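PDB 2A9S: competence/damage-inducible protein CinA from Agrobacterium tumefaciens, which is of uncertain function but belongs to the CinA family linked to bacterial competence and DNA damage, whose C-terminal domains include nicotinamide-nucleotide amidases. Local coordinates for residues A[57-60]-A[64-67]. Sequence-based numbering, arbitrary orientation.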
loop_
_atom_site.group_PDB
_atom_site.type_symbol
_atom_site.label_atom_id
_atom_site.label_comp_id
_atom_site.label_asym_id
_atom_site.label_seq_id
_atom_site.Cartn_x
_atom_site.Cartn_y
_atom_site.Cartn_z
ATOM N N PHE A 57 0.498 -0.581 -5.731
ATOM C CA PHE A 57 1.299 -1.818 -5.734
ATOM C C PHE A 57 2.374 -1.653 -4.686
ATOM O O PHE A 57 3.096 -0.655 -4.715
ATOM C CB PHE A 57 1.973 -1.994 -7.087
ATOM C CG PHE A 57 1.024 -1.917 -8.270
ATOM C CD1 PHE A 57 0.469 -3.087 -8.775
ATOM C CD2 PHE A 57 0.684 -0.700 -8.860
ATOM C CE1 PHE A 57 -0.403 -3.051 -9.867
ATOM C CE2 PHE A 57 -0.195 -0.658 -9.937
ATOM C CZ PHE A 57 -0.734 -1.823 -10.432
ATOM N N VAL A 58 2.449 -2.571 -3.722
ATOM C CA VAL A 58 3.542 -2.530 -2.790
ATOM C C VAL A 58 4.422 -3.699 -3.164
ATOM O O VAL A 58 4.049 -4.842 -2.955
ATOM C CB VAL A 58 3.066 -2.624 -1.322
ATOM C CG1 VAL A 58 4.283 -2.631 -0.390
ATOM C CG2 VAL A 58 2.090 -1.494 -1.007
ATOM N N THR A 59 5.572 -3.395 -3.771
ATOM C CA THR A 59 6.419 -4.412 -4.391
ATOM C C THR A 59 7.700 -4.441 -3.575
ATOM O O THR A 59 8.753 -3.939 -4.004
ATOM C CB THR A 59 6.689 -4.074 -5.858
ATOM O OG1 THR A 59 7.178 -2.729 -5.954
ATOM C CG2 THR A 59 5.384 -4.194 -6.681
ATOM N N TYR A 60 7.546 -5.034 -2.395
ATOM C CA TYR A 60 8.518 -4.986 -1.332
ATOM C C TYR A 60 9.694 -5.873 -1.702
ATOM O O TYR A 60 10.814 -5.597 -1.301
ATOM C CB TYR A 60 7.870 -5.387 0.030
ATOM C CG TYR A 60 8.540 -4.672 1.205
ATOM C CD1 TYR A 60 8.591 -3.262 1.245
ATOM C CD2 TYR A 60 9.168 -5.388 2.244
ATOM C CE1 TYR A 60 9.229 -2.567 2.302
ATOM C CE2 TYR A 60 9.810 -4.697 3.316
ATOM C CZ TYR A 60 9.836 -3.289 3.327
ATOM O OH TYR A 60 10.447 -2.593 4.352
ATOM N N ALA A 64 8.130 -9.331 -6.614
ATOM C CA ALA A 64 6.970 -8.464 -6.785
ATOM C C ALA A 64 7.184 -7.395 -7.886
ATOM O O ALA A 64 6.276 -7.145 -8.690
ATOM C CB ALA A 64 6.582 -7.826 -5.447
ATOM N N LYS A 65 8.376 -6.775 -7.930
ATOM C CA LYS A 65 8.685 -5.739 -8.943
ATOM C C LYS A 65 8.539 -6.325 -10.348
ATOM O O LYS A 65 7.875 -5.750 -11.216
ATOM C CB LYS A 65 10.078 -5.127 -8.741
ATOM C CG LYS A 65 10.238 -4.334 -7.424
ATOM C CD LYS A 65 11.675 -3.891 -7.238
ATOM C CE LYS A 65 11.825 -3.067 -5.985
ATOM N NZ LYS A 65 11.673 -3.798 -4.710
ATOM N N ARG A 66 9.105 -7.516 -10.524
ATOM C CA ARG A 66 8.973 -8.299 -11.772
ATOM C C ARG A 66 7.511 -8.658 -12.138
ATOM O O ARG A 66 7.057 -8.260 -13.211
ATOM C CB ARG A 66 9.860 -9.557 -11.724
ATOM C CG ARG A 66 11.370 -9.298 -11.810
ATOM C CD ARG A 66 12.195 -10.622 -11.843
ATOM N NE ARG A 66 12.188 -11.334 -10.554
ATOM C CZ ARG A 66 13.226 -11.416 -9.708
ATOM N NH1 ARG A 66 14.389 -10.841 -9.999
ATOM N NH2 ARG A 66 13.103 -12.082 -8.559
ATOM N N ASP A 67 6.786 -9.357 -11.246
ATOM C CA ASP A 67 5.401 -9.844 -11.483
ATOM C C ASP A 67 4.358 -8.762 -11.612
ATOM O O ASP A 67 3.533 -8.766 -12.541
ATOM C CB ASP A 67 4.900 -10.744 -10.331
ATOM C CG ASP A 67 5.795 -11.913 -10.052
ATOM O OD1 ASP A 67 6.625 -12.261 -10.926
ATOM O OD2 ASP A 67 5.661 -12.473 -8.935
#
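Thr-59 of segment 57-60 packs against Ala-64 and Lys-65, which lie after a short connection in the first turn of helix 62-69. The methyl CB of Ala-64 sits against the strand backbone, 3.6 Å from CA of Thr-59. On the threonine, CG2 lies over the helix backbone, 3.7 Å from O of Ala-64, while OG1 rests 3.8 Å from the aliphatic CG of Lys-65; this buried hydroxyl has no hydrogen-bond partner in the model. Lys-65 runs extended past Thr-59 and bends only at its last torsion (chi4 70°), which turns NZ towards the Thr-59 carbonyl. There NZ donates a 3.0 Å hydrogen bond to O of Thr-59. It approaches the carbonyl at 157°, slightly tilted from its plane. A second hydrogen bond, with OG of Ser-33 just after strand 28-32, also grips the buried ammonium. The arrangement is a tight strand-to-helix connection, the helix's first turn packing on the outermost strand of the chain's mixed sheet. Met-90 of helix 84-96 and Met-68 and Leu-69 of helix 62-69 also pack on Thr-59. Strand 53-59 lies beside strand 28-32, and antiparallel pairing at Val-58 continues the sheet into the second subunit.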